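Long-range contacts in putative lipoprotein (Bacteroides thetaiotaomicron, PDB 4Q1Z), which is of unknown function but, as a putative lipoprotein of the DUF4876 family, is probably tethered to a membrane by a lipid: residues 14-20 with 95-101; 27-32 with 44-50. One frame throughout, in Å; residues are numbered along the deposited sequence.

Contact 1. Residues 14-20 with 95-101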
loop_
_atom_site.group_PDB
_atom_site.type_symbol
_atom_site.label_atom_id
_atom_site.label_comp_id
_atom_site.label_asym_id
_atom_site.label_seq_id
_atom_site.Cartn_x
_atom_site.Cartn_y
_atom_site.Cartn_z
ATOM N N ASP A 14 7.151 -27.010 -28.210
ATOM C CA ASP A 14 7.552 -25.609 -28.313
ATOM C C ASP A 14 6.397 -24.736 -27.836
ATOM O O ASP A 14 5.273 -24.892 -28.315
ATOM C CB ASP A 14 7.965 -25.246 -29.756
ATOM C CG ASP A 14 9.253 -25.887 -30.260
ATOM O OD1 ASP A 14 10.151 -26.168 -29.425
ATOM O OD2 ASP A 14 9.390 -26.050 -31.491
ATOM N N VAL A 15 6.661 -23.873 -26.843
ATOM C CA VAL A 15 5.668 -22.989 -26.247
ATOM C C VAL A 15 6.052 -21.546 -26.586
ATOM O O VAL A 15 7.227 -21.198 -26.474
ATOM C CB VAL A 15 5.555 -23.243 -24.719
ATOM C CG1 VAL A 15 4.545 -22.305 -24.066
ATOM C CG2 VAL A 15 5.194 -24.696 -24.424
ATOM N N TYR A 16 5.078 -20.731 -27.051
ATOM C CA TYR A 16 5.273 -19.313 -27.391
ATOM C C TYR A 16 4.292 -18.464 -26.589
ATOM O O TYR A 16 3.079 -18.665 -26.677
ATOM C CB TYR A 16 5.103 -19.042 -28.899
ATOM C CG TYR A 16 5.805 -20.033 -29.805
ATOM C CD1 TYR A 16 7.109 -19.811 -30.241
ATOM C CD2 TYR A 16 5.162 -21.185 -30.239
ATOM C CE1 TYR A 16 7.761 -20.719 -31.069
ATOM C CE2 TYR A 16 5.803 -22.103 -31.065
ATOM C CZ TYR A 16 7.105 -21.869 -31.480
ATOM O OH TYR A 16 7.734 -22.778 -32.316
ATOM N N LEU A 17 4.820 -17.530 -25.797
ATOM C CA LEU A 17 4.010 -16.683 -24.960
ATOM C C LEU A 17 3.834 -15.305 -25.580
ATOM O O LEU A 17 4.793 -14.536 -25.713
ATOM C CB LEU A 17 4.598 -16.560 -23.538
ATOM C CG LEU A 17 5.092 -17.830 -22.839
ATOM C CD1 LEU A 17 5.629 -17.496 -21.497
ATOM C CD2 LEU A 17 3.984 -18.838 -22.671
ATOM N N ASP A 18 2.584 -15.001 -25.966
ATOM C CA ASP A 18 2.193 -13.703 -26.499
ATOM C C ASP A 18 1.836 -12.873 -25.294
ATOM O O ASP A 18 0.686 -12.887 -24.846
ATOM C CB ASP A 18 1.034 -13.832 -27.518
ATOM C CG ASP A 18 0.677 -12.584 -28.321
ATOM O OD1 ASP A 18 1.232 -11.498 -28.023
ATOM O OD2 ASP A 18 -0.150 -12.696 -29.257
ATOM N N ILE A 19 2.863 -12.240 -24.705
ATOM C CA ILE A 19 2.733 -11.416 -23.516
ATOM C C ILE A 19 2.272 -10.033 -23.982
ATOM O O ILE A 19 2.846 -9.454 -24.905
ATOM C CB ILE A 19 4.005 -11.419 -22.627
ATOM C CG1 ILE A 19 4.402 -12.881 -22.290
ATOM C CG2 ILE A 19 3.739 -10.641 -21.335
ATOM C CD1 ILE A 19 5.757 -13.124 -21.734
ATOM N N THR A 20 1.161 -9.574 -23.385
ATOM C CA THR A 20 0.412 -8.354 -23.677
ATOM C C THR A 20 1.056 -7.148 -22.964
ATOM O O THR A 20 0.802 -6.017 -23.379
ATOM C CB THR A 20 -1.072 -8.615 -23.303
ATOM O OG1 THR A 20 -1.560 -9.640 -24.172
ATOM C CG2 THR A 20 -1.970 -7.405 -23.458
ATOM N N ALA A 95 3.959 -27.184 -31.686
ATOM C CA ALA A 95 4.024 -25.801 -31.224
ATOM C C ALA A 95 2.701 -25.350 -30.601
ATOM O O ALA A 95 1.633 -25.596 -31.166
ATOM C CB ALA A 95 4.402 -24.889 -32.371
ATOM N N LEU A 96 2.780 -24.696 -29.424
ATOM C CA LEU A 96 1.627 -24.204 -28.671
ATOM C C LEU A 96 1.783 -22.723 -28.348
ATOM O O LEU A 96 2.845 -22.295 -27.879
ATOM C CB LEU A 96 1.434 -25.023 -27.381
ATOM C CG LEU A 96 0.249 -24.667 -26.470
ATOM C CD1 LEU A 96 -1.098 -24.812 -27.190
ATOM C CD2 LEU A 96 0.259 -25.520 -25.231
ATOM N N ASN A 97 0.710 -21.950 -28.606
ATOM C CA ASN A 97 0.673 -20.512 -28.370
ATOM C C ASN A 97 -0.302 -20.184 -27.253
ATOM O O ASN A 97 -1.466 -20.600 -27.298
ATOM C CB ASN A 97 0.315 -19.758 -29.640
ATOM C CG ASN A 97 1.256 -20.028 -30.785
ATOM O OD1 ASN A 97 2.385 -19.528 -30.814
ATOM N ND2 ASN A 97 0.810 -20.828 -31.762
ATOM N N ILE A 98 0.204 -19.471 -26.226
ATOM C CA ILE A 98 -0.545 -19.012 -25.051
ATOM C C ILE A 98 -0.571 -17.513 -25.032
ATOM O O ILE A 98 0.478 -16.879 -25.061
ATOM C CB ILE A 98 0.014 -19.526 -23.680
ATOM C CG1 ILE A 98 0.767 -20.893 -23.736
ATOM C CG2 ILE A 98 -1.034 -19.429 -22.567
ATOM C CD1 ILE A 98 -0.070 -22.115 -23.838
ATOM N N GLU A 99 -1.760 -16.943 -24.927
ATOM C CA GLU A 99 -1.923 -15.504 -24.771
ATOM C C GLU A 99 -1.792 -15.192 -23.305
ATOM O O GLU A 99 -2.534 -15.744 -22.499
ATOM C CB GLU A 99 -3.276 -15.079 -25.308
ATOM C CG GLU A 99 -3.428 -13.587 -25.486
ATOM C CD GLU A 99 -4.786 -13.286 -26.064
ATOM O OE1 GLU A 99 -5.144 -13.889 -27.107
ATOM O OE2 GLU A 99 -5.527 -12.515 -25.416
ATOM N N VAL A 100 -0.812 -14.353 -22.950
ATOM C CA VAL A 100 -0.486 -14.012 -21.563
ATOM C C VAL A 100 -0.799 -12.533 -21.331
ATOM O O VAL A 100 -0.144 -11.662 -21.905
ATOM C CB VAL A 100 0.996 -14.374 -21.226
ATOM C CG1 VAL A 100 1.361 -13.962 -19.798
ATOM C CG2 VAL A 100 1.259 -15.861 -21.438
ATOM N N GLN A 101 -1.804 -12.246 -20.499
ATOM C CA GLN A 101 -2.196 -10.864 -20.231
ATOM C C GLN A 101 -1.663 -10.426 -18.880
ATOM O O GLN A 101 -1.419 -11.261 -18.015
ATOM C CB GLN A 101 -3.714 -10.695 -20.335
ATOM C CG GLN A 101 -4.255 -11.043 -21.750
ATOM C CD GLN A 101 -5.198 -10.006 -22.342
ATOM O OE1 GLN A 101 -5.146 -8.798 -22.022
ATOM N NE2 GLN A 101 -6.070 -10.458 -23.247
#
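Asp-14 and Leu-96 begin a run of backbone hydrogen bonds between parallel strands: Leu-96 N donates a hydrogen bond to Asp-14 O at 2.7 Å, and Leu-96 O takes the N-H of Tyr-16. The alternation continues as Ile-98 bonds Tyr-16 O and Asp-18 N, then as Val-100 bonds Asp-18 O and Thr-20 N. The bond from Val-100 N to Asp-18 O (2.8 Å) differs, its donor standing 42° out of the carbonyl plane, where Asp-18 is the centre of an inverse gamma turn. Val-100 O has a second, weak partner in Thr-20 OG1, 3.4 Å away, beside its bond to Thr-20 N. Such a pairing of the first strand with the last of a domain, parallel within an otherwise antiparallel set, is familiar from beta sandwiches. The intervening residues turn their backbone polar groups the other way, to strand 51-57 and the residue just before it: Val-15 forms backbone bonds with Val-52, and Leu-17 with Asn-50.

On the inward face, Ile-98 CG1 lies 4.0 Å from both Val-15 CG1 and Leu-17 CD2, while Val-100 turns its CG2 to Leu-17 CB and stands alongside Ile-19. Val-66 of strand 60-72 lies against Leu-17, Ile-98 and Val-100. The other face is mostly exposed. There the Tyr-16 ring meets Ala-95 CB with its edge, CE2 to CB 3.4 Å. Placing CG beside its own backbone N (chi1 -57°), Asn-97 brings OD1 within 3.3 Å of Tyr-16 CD2, the amide and ring planes 26° apart.

Contact 2. Residues 27-32 with 44-50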
loop_
_atom_site.group_PDB
_atom_site.type_symbol
_atom_site.label_atom_id
_atom_site.label_comp_id
_atom_site.label_asym_id
_atom_site.label_seq_id
_atom_site.Cartn_x
_atom_site.Cartn_y
_atom_site.Cartn_z
ATOM N N LEU A 27 11.291 -11.255 -16.550
ATOM C CA LEU A 27 10.241 -12.244 -16.347
ATOM C C LEU A 27 10.610 -12.995 -15.045
ATOM O O LEU A 27 11.472 -13.893 -15.039
ATOM C CB LEU A 27 10.038 -13.163 -17.560
ATOM C CG LEU A 27 9.498 -12.507 -18.817
ATOM C CD1 LEU A 27 9.588 -13.443 -19.971
ATOM C CD2 LEU A 27 8.075 -12.030 -18.634
ATOM N N LYS A 28 10.011 -12.526 -13.921
ATOM C CA LYS A 28 10.253 -12.994 -12.546
ATOM C C LYS A 28 9.252 -14.091 -12.093
ATOM O O LYS A 28 8.037 -13.921 -12.223
ATOM C CB LYS A 28 10.183 -11.783 -11.603
ATOM C CG LYS A 28 10.318 -12.115 -10.128
ATOM C CD LYS A 28 10.064 -10.898 -9.237
ATOM C CE LYS A 28 9.909 -11.291 -7.786
ATOM N NZ LYS A 28 11.103 -12.003 -7.246
ATOM N N ASP A 29 9.788 -15.212 -11.555
ATOM C CA ASP A 29 9.048 -16.366 -11.001
ATOM C C ASP A 29 7.956 -16.922 -11.993
ATOM O O ASP A 29 6.929 -17.494 -11.576
ATOM C CB ASP A 29 8.432 -15.986 -9.617
ATOM C CG ASP A 29 9.394 -15.384 -8.575
ATOM O OD1 ASP A 29 10.566 -15.852 -8.495
ATOM O OD2 ASP A 29 8.956 -14.489 -7.803
ATOM N N LEU A 30 8.250 -16.813 -13.313
ATOM C CA LEU A 30 7.360 -17.221 -14.393
ATOM C C LEU A 30 7.463 -18.726 -14.655
ATOM O O LEU A 30 8.554 -19.268 -14.842
ATOM C CB LEU A 30 7.656 -16.389 -15.672
ATOM C CG LEU A 30 6.726 -16.545 -16.884
ATOM C CD1 LEU A 30 5.325 -16.094 -16.563
ATOM C CD2 LEU A 30 7.238 -15.757 -18.059
ATOM N N THR A 31 6.303 -19.393 -14.682
ATOM C CA THR A 31 6.206 -20.826 -14.911
ATOM C C THR A 31 5.135 -21.204 -15.935
ATOM O O THR A 31 4.145 -20.494 -16.141
ATOM C CB THR A 31 5.917 -21.559 -13.596
ATOM O OG1 THR A 31 4.852 -20.897 -12.898
ATOM C CG2 THR A 31 7.163 -21.714 -12.712
ATOM N N VAL A 32 5.360 -22.352 -16.566
ATOM C CA VAL A 32 4.459 -23.005 -17.494
ATOM C C VAL A 32 4.190 -24.374 -16.892
ATOM O O VAL A 32 5.090 -25.205 -16.836
ATOM C CB VAL A 32 4.982 -23.060 -18.958
ATOM C CG1 VAL A 32 4.091 -23.933 -19.822
ATOM C CG2 VAL A 32 5.048 -21.663 -19.552
ATOM N N VAL A 44 6.008 -28.832 -14.538
ATOM C CA VAL A 44 6.234 -27.406 -14.268
ATOM C C VAL A 44 7.563 -27.024 -14.946
ATOM O O VAL A 44 8.544 -27.756 -14.836
ATOM C CB VAL A 44 6.150 -26.943 -12.779
ATOM C CG1 VAL A 44 4.876 -27.427 -12.100
ATOM C CG2 VAL A 44 7.373 -27.333 -11.965
ATOM N N LYS A 45 7.578 -25.920 -15.693
ATOM C CA LYS A 45 8.772 -25.483 -16.411
ATOM C C LYS A 45 9.049 -24.005 -16.137
ATOM O O LYS A 45 8.142 -23.192 -16.225
ATOM C CB LYS A 45 8.591 -25.751 -17.920
ATOM C CG LYS A 45 9.769 -25.380 -18.813
ATOM C CD LYS A 45 10.741 -26.519 -19.031
ATOM C CE LYS A 45 11.889 -26.087 -19.906
ATOM N NZ LYS A 45 12.695 -24.985 -19.302
ATOM N N GLU A 46 10.301 -23.670 -15.795
ATOM C CA GLU A 46 10.747 -22.298 -15.545
ATOM C C GLU A 46 10.889 -21.553 -16.873
ATOM O O GLU A 46 11.341 -22.138 -17.862
ATOM C CB GLU A 46 12.069 -22.287 -14.782
ATOM C CG GLU A 46 11.932 -21.934 -13.319
ATOM C CD GLU A 46 13.149 -21.195 -12.803
ATOM O OE1 GLU A 46 14.096 -21.865 -12.329
ATOM O OE2 GLU A 46 13.182 -19.948 -12.929
ATOM N N VAL A 47 10.483 -20.268 -16.904
ATOM C CA VAL A 47 10.500 -19.480 -18.138
ATOM C C VAL A 47 11.166 -18.119 -17.895
ATOM O O VAL A 47 10.814 -17.424 -16.942
ATOM C CB VAL A 47 9.051 -19.311 -18.704
ATOM C CG1 VAL A 47 9.067 -18.628 -20.059
ATOM C CG2 VAL A 47 8.321 -20.644 -18.801
ATOM N N THR A 48 12.091 -17.721 -18.778
ATOM C CA THR A 48 12.743 -16.415 -18.690
ATOM C C THR A 48 12.589 -15.629 -19.971
ATOM O O THR A 48 12.871 -14.432 -19.974
ATOM C CB THR A 48 14.211 -16.536 -18.341
ATOM O OG1 THR A 48 14.827 -17.528 -19.172
ATOM C CG2 THR A 48 14.430 -16.782 -16.874
ATOM N N ASP A 49 12.140 -16.273 -21.059
ATOM C CA ASP A 49 11.972 -15.572 -22.325
ATOM C C ASP A 49 10.557 -15.736 -22.871
ATOM O O ASP A 49 9.738 -16.390 -22.235
ATOM C CB ASP A 49 13.014 -16.055 -23.341
ATOM C CG ASP A 49 13.654 -14.933 -24.135
ATOM O OD1 ASP A 49 13.067 -13.810 -24.177
ATOM O OD2 ASP A 49 14.719 -15.176 -24.746
ATOM N N ASN A 50 10.264 -15.121 -24.037
ATOM C CA ASN A 50 8.972 -15.194 -24.722
ATOM C C ASN A 50 8.673 -16.605 -25.259
ATOM O O ASN A 50 7.508 -16.940 -25.458
ATOM C CB ASN A 50 8.935 -14.194 -25.864
ATOM C CG ASN A 50 8.591 -12.804 -25.409
ATOM O OD1 ASN A 50 7.434 -12.373 -25.490
ATOM N ND2 ASN A 50 9.583 -12.074 -24.902
#
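This is a beta-hairpin contact at an edge of the N-terminal sheet: strand 43-46 is outermost and runs back along strand 24-35, with Val-32 and Lys-45 as an antiparallel hydrogen-bonded pair. Val-32 N reaches Lys-45 O at 2.9 Å, and Lys-45 N returns a bond to Val-32 O at 2.8 Å. Thr-31 and Glu-46 form the non-hydrogen-bonded pair that follows, after which Val-47 N binds Leu-30 O at 3.0 Å.

Val-47 carries most of the side-chain packing, its two methyls dividing the work. CG2 meets Val-32 CG2 at 3.5 Å, whereas CG1 faces Leu-30 CD2 at 3.9 Å. Leu-30 sends CG anti to the backbone N (chi1 -173°), which sets its branch over Val-47 CB. A glycine in place of Leu-30 would probably open a gap beside Val-47 CG1 and leave that valine freer to shift. Beyond the corner at Asp-29, Leu-27 lays CD1 against Thr-48 O, 3.4 Å away.

Strand 60-72 flanks the hairpin on its inner side, with Val-66 touching both Leu-30 and Val-32 and with Ser-67 O taking the hydroxyl of Thr-31. Ile-80 of strand 77-89 meets Leu-27 and Leu-30, while Val-52 of strand 51-57 packs on Lys-45 and Val-47.

From the N terminus the chain first lays down strand 11-19, then turns directly into strand 24-35. Contact 2 closes the short hairpin loop to strand 43-46, after which residues 47-50 carry the chain across to strand 51-57, beside strand 11-19. Only when strands 60-72 and 77-89 have been added does strand 95-105 return to complete contact 1, whose long loop therefore encloses contact 2 entirely. The two meet through Leu-17: its N probably bonds Asn-50 O at 2.8 Å, and its CD1 packs on Val-47 CG1. Ile-19 likewise touches Leu-27. Together they join the first-and-last-strand pair to the hairpin edge of one seven-stranded sheet.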